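Local coordinates for protein putative ABC transporter (Thermobispora bispora, PDB 4PE6) that probably serves as the solute-binding protein of an ABC transporter, with a likely role in carbohydrate binding, and here holds a trihydroxybutanoic acid between its lobes, at residues 148-153 against 205-210; 182-187 against 195-200; 309-314 against 332-337; 279-284 against 324-329. All blocks are in the same frame, centred on the assembly; numbering follows the deposited sequence.

Contact 1: residues 148-153 against 205-210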
loop_
_atom_site.group_PDB
_atom_site.type_symbol
_atom_site.label_atom_id
_atom_site.label_comp_id
_atom_site.label_asym_id
_atom_site.label_seq_id
_atom_site.Cartn_x
_atom_site.Cartn_y
_atom_site.Cartn_z
ATOM N N ASN A 148 -11.592 22.616 -9.459
ATOM C CA ASN A 148 -11.577 22.417 -8.032
ATOM C C ASN A 148 -11.305 20.955 -7.705
ATOM O O ASN A 148 -11.865 20.045 -8.323
ATOM C CB ASN A 148 -12.916 22.841 -7.425
ATOM C CG ASN A 148 -13.194 24.320 -7.592
ATOM O OD1 ASN A 148 -12.284 25.162 -7.490
ATOM N ND2 ASN A 148 -14.467 24.662 -7.806
ATOM N N VAL A 149 -10.425 20.732 -6.743
ATOM C CA VAL A 149 -10.110 19.381 -6.311
ATOM C C VAL A 149 -10.196 19.181 -4.809
ATOM O O VAL A 149 -10.005 20.132 -4.010
ATOM C CB VAL A 149 -8.712 18.935 -6.774
ATOM C CG1 VAL A 149 -8.625 18.957 -8.283
ATOM C CG2 VAL A 149 -7.637 19.799 -6.142
ATOM N N ILE A 150 -10.459 17.926 -4.427
ATOM C CA ILE A 150 -10.374 17.519 -3.035
ATOM C C ILE A 150 -9.180 16.571 -2.901
ATOM O O ILE A 150 -8.997 15.687 -3.729
ATOM C CB ILE A 150 -11.663 16.822 -2.568
ATOM C CG1 ILE A 150 -12.811 17.826 -2.522
ATOM C CG2 ILE A 150 -11.468 16.137 -1.218
ATOM C CD1 ILE A 150 -14.146 17.223 -2.140
ATOM N N VAL A 151 -8.363 16.782 -1.875
ATOM C CA VAL A 151 -7.297 15.849 -1.539
ATOM C C VAL A 151 -7.766 14.994 -0.372
ATOM O O VAL A 151 -8.134 15.520 0.683
ATOM C CB VAL A 151 -5.994 16.584 -1.143
ATOM C CG1 VAL A 151 -4.868 15.597 -0.819
ATOM C CG2 VAL A 151 -5.562 17.532 -2.251
ATOM N N VAL A 152 -7.694 13.679 -0.552
ATOM C CA VAL A 152 -8.002 12.726 0.491
ATOM C C VAL A 152 -6.724 12.009 0.856
ATOM O O VAL A 152 -6.187 11.242 0.065
ATOM C CB VAL A 152 -9.034 11.679 0.035
ATOM C CG1 VAL A 152 -9.318 10.724 1.173
ATOM C CG2 VAL A 152 -10.316 12.330 -0.494
ATOM N N ARG A 153 -6.217 12.283 2.046
ATOM C CA ARG A 153 -4.988 11.678 2.507
ATOM C C ARG A 153 -5.153 10.206 2.868
ATOM O O ARG A 153 -6.257 9.717 3.200
ATOM C CB ARG A 153 -4.435 12.452 3.693
ATOM C CG ARG A 153 -4.084 13.883 3.328
ATOM C CD ARG A 153 -3.478 14.674 4.484
ATOM N NE ARG A 153 -2.210 14.113 4.917
ATOM C CZ ARG A 153 -1.362 14.729 5.753
ATOM N NH1 ARG A 153 -1.658 15.901 6.264
ATOM N NH2 ARG A 153 -0.226 14.156 6.098
ATOM N N SER A 205 -17.721 24.325 -3.753
ATOM C CA SER A 205 -18.088 24.488 -5.163
ATOM C C SER A 205 -17.931 23.163 -5.888
ATOM O O SER A 205 -17.378 22.203 -5.329
ATOM C CB SER A 205 -17.174 25.519 -5.850
ATOM O OG SER A 205 -17.049 26.716 -5.097
ATOM N N THR A 206 -18.378 23.126 -7.140
ATOM C CA THR A 206 -18.264 21.941 -7.982
ATOM C C THR A 206 -16.846 21.362 -7.945
ATOM O O THR A 206 -15.853 22.099 -8.040
ATOM C CB THR A 206 -18.640 22.254 -9.440
ATOM O OG1 THR A 206 -19.881 22.978 -9.470
ATOM C CG2 THR A 206 -18.791 20.952 -10.252
ATOM N N VAL A 207 -16.765 20.045 -7.799
ATOM C CA VAL A 207 -15.485 19.360 -7.639
ATOM C C VAL A 207 -15.175 18.580 -8.905
ATOM O O VAL A 207 -15.914 17.695 -9.267
ATOM C CB VAL A 207 -15.535 18.398 -6.428
ATOM C CG1 VAL A 207 -14.236 17.612 -6.315
ATOM C CG2 VAL A 207 -15.797 19.184 -5.147
ATOM N N ASP A 208 -14.053 18.880 -9.549
ATOM C CA ASP A 208 -13.679 18.223 -10.805
ATOM C C ASP A 208 -12.884 16.929 -10.603
ATOM O O ASP A 208 -12.941 15.999 -11.427
ATOM C CB ASP A 208 -12.913 19.219 -11.659
ATOM C CG ASP A 208 -13.727 20.475 -11.916
ATOM O OD1 ASP A 208 -14.729 20.346 -12.629
ATOM O OD2 ASP A 208 -13.413 21.564 -11.374
ATOM N N ALA A 209 -12.148 16.856 -9.512
ATOM C CA ALA A 209 -11.374 15.665 -9.221
ATOM C C ALA A 209 -11.164 15.469 -7.732
ATOM O O ALA A 209 -11.094 16.437 -6.977
ATOM C CB ALA A 209 -10.027 15.732 -9.927
ATOM N N VAL A 210 -10.999 14.211 -7.342
ATOM C CA VAL A 210 -10.609 13.876 -5.991
ATOM C C VAL A 210 -9.371 13.003 -6.017
ATOM O O VAL A 210 -9.415 11.855 -6.472
ATOM C CB VAL A 210 -11.744 13.184 -5.232
ATOM C CG1 VAL A 210 -11.324 12.932 -3.796
ATOM C CG2 VAL A 210 -13.003 14.036 -5.312
#
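Asn-148 meets the segment 205-210 through both backbone and side chain and gives up the most surface to it. Its ND2 donates to Thr-206 O at 2.9 Å, and the acceptor lies in the plane of the Asn-148 amide, so the bond fixes how that amide is turned. CG sits anti to the carbonyl carbon (chi1 -64°), and this carries the amide out along 205-206, where ND2 also packs on the CB of Ser-205. The backbone of Asn-148 is gripped at both ends by one residue: its N donates to Asp-208 OD2 at 2.8 Å through the anti lone pair of that oxygen, and its O accepts from Asp-208 N, also at 2.8 Å. A weaker bond reaches the same oxygen from Ala-209 N.

From here the two chains run as neighbouring parallel strands of the C-terminal lobe of a periplasmic-binding-protein fold, Val-149 bridging Ala-209 and Ile-150 bridging Val-210. Ile-150 N donates to Ala-209 O at 3.0 Å. On the sheet face of Ile-150 and Val-210, these two side chains lie side by side, while the Ile-150 side chain crosses that of Val-207 at about a right angle, its CD1 4.0 Å from Val-207 CG2. Val-210 CG1 also presses on Val-152 CG2 at 3.5 Å. Phe-223 of helix 216-226 packs against Val-207 and Val-210, and Val-200 of helix 190-200 touches Ile-150.

Contact 2: residues 182-187 against 195-200; sequences ATVTGM and KAVLGV
Strand 182-185 and helix 195-200 belong to the first strand and the helix of a beta-alpha-beta crossover at one edge of the C-terminal lobe: the chain leaves the outermost strand, 178-185, turns, and comes back as helix 190-200 over one face of the sheet before parallel strand 209-211. The axes of these short segments run roughly antiparallel, at 151°, and approach to 8.3 Å, a short separation, consistent with the alanines and valines between them. No hydrogen bond joins the two segments.

Alternate residues of the strand, Ala-182 and Val-184, point at the helix. Val-184 carries the centre. Its CB stands 3.9 Å from the CB of Ala-196, and its CG2 meets the same methyl. With chi1 at -59°, CG1 lies anti to the carbonyl carbon and is directed to the next helical turn, where it is 4.2 Å from Val-200 CG1; the two side chains run alongside each other, pointing opposite ways. Val-200 turns its other branch, CG2, to the CB of Ala-182 at 4.0 Å. The methyl of Ala-196 also rests 3.9 Å from Thr-185 O near the strand end.

Val-197 touches Val-184 lightly (CG2 to CG2 4.4 Å) and also packs on Val-152 of the adjacent strand and on Ala-222 and Phe-223 of helix 216-226. Beyond the strand, the backbone O of Met-187, a selenomethionine, accepts a hydrogen bond from Asn-30 ND2, a residue of the ligand pocket. A helix laid antiparallel on the strand before it, with small aliphatic side chains between, is typical of the alpha/beta/alpha sandwich lobes of periplasmic binding proteins.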
loop_
_atom_site.group_PDB
_atom_site.type_symbol
_atom_site.label_atom_id
_atom_site.label_comp_id
_atom_site.label_asym_id
_atom_site.label_seq_id
_atom_site.Cartn_x
_atom_site.Cartn_y
_atom_site.Cartn_z
ATOM N N ALA A 182 -10.927 21.322 -0.434
ATOM C CA ALA A 182 -10.917 20.640 0.854
ATOM C C ALA A 182 -9.813 19.586 0.922
ATOM O O ALA A 182 -9.463 18.959 -0.090
ATOM C CB ALA A 182 -12.273 19.998 1.132
ATOM N N THR A 183 -9.236 19.437 2.108
ATOM C CA THR A 183 -8.373 18.316 2.420
ATOM C C THR A 183 -8.959 17.512 3.585
ATOM O O THR A 183 -9.301 18.060 4.645
ATOM C CB THR A 183 -6.957 18.788 2.767
ATOM O OG1 THR A 183 -6.513 19.694 1.740
ATOM C CG2 THR A 183 -5.985 17.607 2.869
ATOM N N VAL A 184 -9.041 16.208 3.387
ATOM C CA VAL A 184 -9.530 15.304 4.400
ATOM C C VAL A 184 -8.656 14.061 4.518
ATOM O O VAL A 184 -7.766 13.848 3.700
ATOM C CB VAL A 184 -10.990 14.921 4.132
ATOM C CG1 VAL A 184 -11.834 16.179 4.113
ATOM C CG2 VAL A 184 -11.145 14.132 2.831
ATOM N N THR A 185 -8.913 13.258 5.546
ATOM C CA THR A 185 -8.225 11.979 5.748
ATOM C C THR A 185 -9.153 10.804 5.427
ATOM O O THR A 185 -10.254 10.690 5.984
ATOM C CB THR A 185 -7.751 11.814 7.184
ATOM O OG1 THR A 185 -6.780 12.817 7.500
ATOM C CG2 THR A 185 -7.148 10.417 7.404
ATOM N N GLY A 186 -8.679 9.915 4.570
ATOM C CA GLY A 186 -9.425 8.728 4.168
ATOM C C GLY A 186 -8.862 7.404 4.661
ATOM O O GLY A 186 -9.568 6.404 4.617
HETATM N N MSE A 187 -7.597 7.374 5.104
HETATM C CA MSE A 187 -6.926 6.118 5.529
HETATM C C MSE A 187 -6.861 5.045 4.426
HETATM O O MSE A 187 -6.747 3.865 4.716
HETATM C CB MSE A 187 -7.551 5.533 6.820
HETATM C CG MSE A 187 -7.719 6.528 7.965
HETATM SE SE MSE A 187 -5.998 7.236 8.640
HETATM C CE MSE A 187 -5.284 5.637 9.509
ATOM N N LYS A 195 -17.279 8.963 3.974
ATOM C CA LYS A 195 -17.830 9.749 5.075
ATOM C C LYS A 195 -17.209 11.150 5.130
ATOM O O LYS A 195 -17.927 12.141 5.271
ATOM C CB LYS A 195 -17.606 9.036 6.406
ATOM C CG LYS A 195 -18.425 9.605 7.541
ATOM C CD LYS A 195 -17.892 9.162 8.904
ATOM C CE LYS A 195 -18.902 9.481 9.999
ATOM N NZ LYS A 195 -19.795 8.332 10.317
ATOM N N ALA A 196 -15.881 11.230 5.011
ATOM C CA ALA A 196 -15.194 12.518 5.096
ATOM C C ALA A 196 -15.544 13.442 3.916
ATOM O O ALA A 196 -15.784 14.636 4.112
ATOM C CB ALA A 196 -13.689 12.320 5.180
ATOM N N VAL A 197 -15.570 12.902 2.703
ATOM C CA VAL A 197 -15.942 13.707 1.535
ATOM C C VAL A 197 -17.405 14.163 1.630
ATOM O O VAL A 197 -17.718 15.312 1.356
ATOM C CB VAL A 197 -15.691 12.948 0.209
ATOM C CG1 VAL A 197 -16.333 13.648 -0.985
ATOM C CG2 VAL A 197 -14.191 12.776 -0.023
ATOM N N LEU A 198 -18.294 13.243 1.996
ATOM C CA LEU A 198 -19.718 13.566 2.134
ATOM C C LEU A 198 -19.890 14.755 3.071
ATOM O O LEU A 198 -20.730 15.638 2.835
ATOM C CB LEU A 198 -20.492 12.366 2.695
ATOM C CG LEU A 198 -21.981 12.579 2.934
ATOM C CD1 LEU A 198 -22.671 12.828 1.604
ATOM C CD2 LEU A 198 -22.593 11.394 3.684
ATOM N N GLY A 199 -19.082 14.756 4.125
ATOM C CA GLY A 199 -19.062 15.813 5.120
ATOM C C GLY A 199 -18.815 17.196 4.559
ATOM O O GLY A 199 -19.431 18.155 5.029
ATOM N N VAL A 200 -17.953 17.318 3.550
ATOM C CA VAL A 200 -17.597 18.646 3.027
ATOM C C VAL A 200 -18.329 19.083 1.761
ATOM O O VAL A 200 -18.317 20.265 1.432
ATOM C CB VAL A 200 -16.072 18.791 2.782
ATOM C CG1 VAL A 200 -15.293 18.503 4.054
ATOM C CG2 VAL A 200 -15.597 17.901 1.630
#

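Contact 3: residues 309-314 against 332-337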
loop_
_atom_site.group_PDB
_atom_site.type_symbol
_atom_site.label_atom_id
_atom_site.label_comp_id
_atom_site.label_asym_id
_atom_site.label_seq_id
_atom_site.Cartn_x
_atom_site.Cartn_y
_atom_site.Cartn_z
ATOM N N ALA A 309 -5.364 -5.929 -6.277
ATOM C CA ALA A 309 -4.342 -6.409 -7.192
ATOM C C ALA A 309 -3.009 -6.465 -6.455
ATOM O O ALA A 309 -2.652 -5.530 -5.699
ATOM C CB ALA A 309 -4.242 -5.503 -8.413
ATOM N N ALA A 310 -2.293 -7.558 -6.678
ATOM C CA ALA A 310 -1.064 -7.891 -5.961
ATOM C C ALA A 310 -0.147 -8.696 -6.870
ATOM O O ALA A 310 -0.633 -9.496 -7.651
ATOM C CB ALA A 310 -1.407 -8.686 -4.708
ATOM N N TRP A 311 1.171 -8.478 -6.809
ATOM C CA TRP A 311 2.062 -9.253 -7.662
ATOM C C TRP A 311 2.300 -10.636 -7.025
ATOM O O TRP A 311 2.478 -10.742 -5.804
ATOM C CB TRP A 311 3.382 -8.520 -7.911
ATOM C CG TRP A 311 3.256 -7.203 -8.604
ATOM C CD1 TRP A 311 3.718 -5.998 -8.152
ATOM C CD2 TRP A 311 2.659 -6.947 -9.874
ATOM N NE1 TRP A 311 3.457 -5.005 -9.076
ATOM C CE2 TRP A 311 2.794 -5.560 -10.133
ATOM C CE3 TRP A 311 2.019 -7.754 -10.828
ATOM C CZ2 TRP A 311 2.300 -4.964 -11.291
ATOM C CZ3 TRP A 311 1.543 -7.158 -11.981
ATOM C CH2 TRP A 311 1.687 -5.774 -12.202
ATOM N N PRO A 312 2.255 -11.707 -7.830
ATOM C CA PRO A 312 2.438 -13.043 -7.260
ATOM C C PRO A 312 3.916 -13.406 -7.093
ATOM O O PRO A 312 4.502 -14.093 -7.942
ATOM C CB PRO A 312 1.736 -13.952 -8.286
ATOM C CG PRO A 312 1.940 -13.240 -9.587
ATOM C CD PRO A 312 1.925 -11.763 -9.270
ATOM N N TRP A 313 4.522 -12.949 -6.005
ATOM C CA TRP A 313 5.931 -13.242 -5.763
ATOM C C TRP A 313 6.140 -14.695 -5.375
ATOM O O TRP A 313 5.527 -15.195 -4.435
ATOM C CB TRP A 313 6.511 -12.317 -4.679
ATOM C CG TRP A 313 6.373 -10.910 -5.033
ATOM C CD1 TRP A 313 5.485 -10.029 -4.505
ATOM C CD2 TRP A 313 7.121 -10.192 -6.019
ATOM N NE1 TRP A 313 5.622 -8.809 -5.103
ATOM C CE2 TRP A 313 6.621 -8.881 -6.040
ATOM C CE3 TRP A 313 8.165 -10.536 -6.892
ATOM C CZ2 TRP A 313 7.127 -7.898 -6.883
ATOM C CZ3 TRP A 313 8.667 -9.558 -7.749
ATOM C CH2 TRP A 313 8.152 -8.251 -7.732
ATOM N N THR A 314 6.960 -15.380 -6.153
ATOM C CA THR A 314 7.521 -16.653 -5.769
ATOM C C THR A 314 8.900 -16.331 -5.214
ATOM O O THR A 314 9.425 -15.234 -5.401
ATOM C CB THR A 314 7.659 -17.599 -6.968
ATOM O OG1 THR A 314 8.461 -16.979 -7.988
ATOM C CG2 THR A 314 6.277 -17.958 -7.544
ATOM N N VAL A 332 11.893 -6.127 -12.428
ATOM C CA VAL A 332 11.049 -7.246 -12.810
ATOM C C VAL A 332 9.623 -6.726 -12.901
ATOM O O VAL A 332 9.151 -6.023 -12.002
ATOM C CB VAL A 332 11.110 -8.421 -11.808
ATOM C CG1 VAL A 332 10.053 -9.471 -12.143
ATOM C CG2 VAL A 332 12.498 -9.044 -11.801
ATOM N N GLN A 333 8.970 -7.048 -14.014
ATOM C CA GLN A 333 7.580 -6.682 -14.253
ATOM C C GLN A 333 6.783 -7.966 -14.059
ATOM O O GLN A 333 6.665 -8.771 -14.982
ATOM C CB GLN A 333 7.395 -6.116 -15.673
ATOM C CG GLN A 333 8.508 -5.188 -16.159
ATOM C CD GLN A 333 8.723 -3.970 -15.273
ATOM O OE1 GLN A 333 7.888 -3.637 -14.429
ATOM N NE2 GLN A 333 9.852 -3.295 -15.467
ATOM N N PRO A 334 6.264 -8.191 -12.843
ATOM C CA PRO A 334 5.662 -9.494 -12.641
ATOM C C PRO A 334 4.392 -9.635 -13.472
ATOM O O PRO A 334 3.834 -8.633 -13.940
ATOM C CB PRO A 334 5.359 -9.524 -11.132
ATOM C CG PRO A 334 6.117 -8.376 -10.552
ATOM C CD PRO A 334 6.128 -7.353 -11.644
ATOM N N PRO A 335 3.948 -10.878 -13.680
ATOM C CA PRO A 335 2.810 -11.099 -14.539
ATOM C C PRO A 335 1.519 -10.912 -13.768
ATOM O O PRO A 335 1.456 -11.182 -12.565
ATOM C CB PRO A 335 2.982 -12.557 -14.961
ATOM C CG PRO A 335 3.638 -13.200 -13.787
ATOM C CD PRO A 335 4.428 -12.134 -13.071
ATOM N N ILE A 336 0.496 -10.442 -14.465
ATOM C CA ILE A 336 -0.830 -10.388 -13.895
ATOM C C ILE A 336 -1.274 -11.839 -13.796
ATOM O O ILE A 336 -1.204 -12.566 -14.788
ATOM C CB ILE A 336 -1.806 -9.588 -14.776
ATOM C CG1 ILE A 336 -1.313 -8.144 -14.930
ATOM C CG2 ILE A 336 -3.210 -9.622 -14.182
ATOM C CD1 ILE A 336 -1.876 -7.410 -16.126
ATOM N N PRO A 337 -1.693 -12.281 -12.601
ATOM C CA PRO A 337 -2.152 -13.667 -12.522
ATOM C C PRO A 337 -3.414 -13.859 -13.362
ATOM O O PRO A 337 -4.250 -12.955 -13.401
ATOM C CB PRO A 337 -2.476 -13.865 -11.028
ATOM C CG PRO A 337 -2.046 -12.620 -10.325
ATOM C CD PRO A 337 -1.921 -11.539 -11.349
#
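Both segments are extended and irregular, and their touching parts run 114° apart. In 309-314, Pro-312 forms the centre of an inverse gamma turn, closed by a weak bond from Trp-313 N to Trp-311 O; 332-337 is a proline-rich stretch with no regular helix or strand. The CA atoms of Trp-311 and Pro-334 lie 6.1 Å apart, and no hydrogen bond crosses the contact.

Pro-334 is the residue with most surface covered. Its ring comes over one face of the Trp-311 indole, the two side chains crossing at about a right angle. CG makes a CH-pi contact, 3.9 Å from the centroid of the five-membered ring and 25° off its normal. The same CG reaches CH2 of Trp-313 at 3.5 Å, so one proline tip touches both indoles. At chi1 -61° the Trp-311 ring swings beside its own backbone N and turns toward the second segment; its CZ3 comes within 3.4 Å of Pro-334 O, while Ile-336 CG1 lies at the ring edge. Farther along, Pro-312 CD approaches Pro-335 O at 3.4 Å, and its CG meets Pro-337 CG at 4.1 Å.

The indole nitrogens are bound outside these segments, Trp-311 NE1 by Ile-288 O and Trp-313 NE1 by Asp-260 OD2, which helps to fix both rings. Asp-260 also accepts from the backbone N of Trp-311, through OD1. Thr-314 then N-caps helix 315-327. The arrangement is that of a proline ring stacked by CH-pi contact on a tryptophan face, here joining the C-terminal tail to the loop that leads into that helix.

Contact 4: residues 279-284 against 324-329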
loop_
_atom_site.group_PDB
_atom_site.type_symbol
_atom_site.label_atom_id
_atom_site.label_comp_id
_atom_site.label_asym_id
_atom_site.label_seq_id
_atom_site.Cartn_x
_atom_site.Cartn_y
_atom_site.Cartn_z
ATOM N N ASP A 279 22.982 -12.461 1.426
ATOM C CA ASP A 279 23.118 -11.025 1.547
ATOM C C ASP A 279 22.040 -10.389 0.723
ATOM O O ASP A 279 21.802 -10.805 -0.401
ATOM C CB ASP A 279 24.488 -10.565 1.047
ATOM C CG ASP A 279 25.599 -10.946 1.992
ATOM O OD1 ASP A 279 25.286 -11.274 3.153
ATOM O OD2 ASP A 279 26.769 -10.925 1.588
ATOM N N LEU A 280 21.385 -9.394 1.296
ATOM C CA LEU A 280 20.425 -8.584 0.573
ATOM C C LEU A 280 20.852 -7.131 0.713
ATOM O O LEU A 280 21.460 -6.769 1.701
ATOM C CB LEU A 280 19.017 -8.760 1.174
ATOM C CG LEU A 280 18.330 -10.124 1.055
ATOM C CD1 LEU A 280 16.963 -10.061 1.749
ATOM C CD2 LEU A 280 18.187 -10.570 -0.403
ATOM N N PRO A 281 20.511 -6.284 -0.267
ATOM C CA PRO A 281 20.645 -4.853 -0.053
ATOM C C PRO A 281 19.792 -4.372 1.120
ATOM O O PRO A 281 18.664 -4.845 1.300
ATOM C CB PRO A 281 20.128 -4.234 -1.367
ATOM C CG PRO A 281 20.064 -5.343 -2.349
ATOM C CD PRO A 281 19.882 -6.605 -1.556
ATOM N N LYS A 282 20.320 -3.430 1.899
ATOM C CA LYS A 282 19.588 -2.873 3.031
ATOM C C LYS A 282 18.322 -2.150 2.587
ATOM O O LYS A 282 17.397 -1.974 3.388
ATOM C CB LYS A 282 20.454 -1.877 3.832
ATOM C CG LYS A 282 21.703 -2.459 4.487
ATOM C CD LYS A 282 21.409 -3.456 5.608
ATOM C CE LYS A 282 20.994 -2.753 6.896
ATOM N NZ LYS A 282 20.918 -3.699 8.045
ATOM N N GLN A 283 18.318 -1.676 1.342
ATOM C CA GLN A 283 17.160 -0.977 0.784
ATOM C C GLN A 283 16.797 -1.610 -0.550
ATOM O O GLN A 283 17.645 -1.762 -1.419
ATOM C CB GLN A 283 17.449 0.518 0.629
ATOM C CG GLN A 283 16.198 1.345 0.318
ATOM C CD GLN A 283 15.720 1.195 -1.120
ATOM O OE1 GLN A 283 16.526 1.053 -2.038
ATOM N NE2 GLN A 283 14.400 1.210 -1.318
HETATM N N MSE A 284 15.535 -1.992 -0.696
HETATM C CA MSE A 284 15.054 -2.624 -1.921
HETATM C C MSE A 284 13.761 -1.975 -2.351
HETATM O O MSE A 284 12.785 -1.926 -1.592
HETATM C CB MSE A 284 14.833 -4.122 -1.710
HETATM C CG MSE A 284 16.058 -4.895 -1.249
HETATM SE SE MSE A 284 15.594 -6.748 -0.733
HETATM C CE MSE A 284 15.544 -6.241 1.169
ATOM N N ALA A 324 18.114 -7.848 -10.098
ATOM C CA ALA A 324 17.940 -6.621 -10.866
ATOM C C ALA A 324 18.300 -5.380 -10.052
ATOM O O ALA A 324 18.875 -4.441 -10.585
ATOM C CB ALA A 324 16.518 -6.510 -11.401
ATOM N N ILE A 325 17.964 -5.371 -8.769
ATOM C CA ILE A 325 18.303 -4.246 -7.902
ATOM C C ILE A 325 19.817 -4.162 -7.706
ATOM O O ILE A 325 20.387 -3.098 -7.833
ATOM C CB ILE A 325 17.588 -4.342 -6.530
ATOM C CG1 ILE A 325 16.084 -4.108 -6.701
ATOM C CG2 ILE A 325 18.154 -3.329 -5.540
ATOM C CD1 ILE A 325 15.259 -4.389 -5.451
ATOM N N LYS A 326 20.456 -5.286 -7.387
ATOM C CA LYS A 326 21.897 -5.309 -7.125
ATOM C C LYS A 326 22.681 -4.903 -8.352
ATOM O O LYS A 326 23.642 -4.141 -8.259
ATOM C CB LYS A 326 22.362 -6.708 -6.713
ATOM C CG LYS A 326 22.027 -7.094 -5.285
ATOM C CD LYS A 326 22.488 -8.513 -5.003
ATOM C CE LYS A 326 22.456 -8.829 -3.523
ATOM N NZ LYS A 326 22.116 -10.257 -3.271
ATOM N N THR A 327 22.278 -5.432 -9.502
ATOM C CA THR A 327 22.979 -5.177 -10.754
ATOM C C THR A 327 22.484 -3.913 -11.448
ATOM O O THR A 327 23.014 -3.539 -12.480
ATOM C CB THR A 327 22.835 -6.360 -11.738
ATOM O OG1 THR A 327 21.465 -6.504 -12.134
ATOM C CG2 THR A 327 23.355 -7.671 -11.112
ATOM N N GLY A 328 21.460 -3.267 -10.901
ATOM C CA GLY A 328 20.883 -2.090 -11.539
ATOM C C GLY A 328 20.189 -2.391 -12.861
ATOM O O GLY A 328 19.964 -1.490 -13.659
ATOM N N GLY A 329 19.830 -3.655 -13.087
ATOM C CA GLY A 329 19.118 -4.063 -14.301
ATOM C C GLY A 329 17.669 -3.596 -14.328
ATOM O O GLY A 329 17.278 -2.690 -13.588
#
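Lys-326 and Asp-279 supply the hydrogen bond of this contact: Lys-326 NZ donates to the backbone O of Asp-279 at 2.9 Å. The donor is tilted 34° from the carbonyl plane. It is the main-chain oxygen that is used, since the carboxylate of Asp-279 leads away and its OD2 lies 6.8 Å from NZ. The lysine chain is extended through chi2 and chi3 and bends only near its end, which lets it run from the helix surface across to residues 279-281.

Apolar contacts make up the rest. The aliphatic part of Lys-326 crosses the Pro-281 ring at about a right angle, its CG 3.9 Å from Pro-281 CG and its CE equally far from Pro-281 CD. Ile-325 points at the other segment and works with both branches. CG1 stands anti to the carbonyl carbon (chi1 -70°) and carries CD1 to the CB of Met-284, a selenomethionine, at 3.8 Å; CG2 rests against Pro-281 CG at 4.2 Å.

Gly-328, with positive phi, is the first residue after the helix to leave helical geometry; the C-terminal part of helix 315-327 packs beside the start of strand 283-290. One turn or so earlier, Val-322 touches Leu-280 and Pro-281. Leu-280 also reaches Ala-270 and Leu-274 of helix 263-275, while Met-284 is hydrogen-bonded through its backbone to Ile-123 and Gln-125 of the neighbouring strand 122-126.

How the contacts relate
Contacts 1 and 2 are built on the same edge of the C-terminal lobe, their centres about 10 Å apart. Strands 147-153 and 178-185 are neighbours: Arg-153 N lies 2.8 Å from Val-184 O, and Arg-153 O equally far from Gly-186 N, both probable hydrogen bonds. Contacts 3 and 4 share helix 315-327: segment 309-314 leads into it, 324-329 holds its C-terminal part, and 332-337 follows; their centres are about 18 Å apart and they cross along the chain. Contact 4 lies across the chain's centre from contacts 1 and 2, about 39 Å from each between centres. The bound trihydroxybutanoic acid lies about 11 Å from the side chains of Val-152 and Thr-185 and about 12 Å from that of Trp-311.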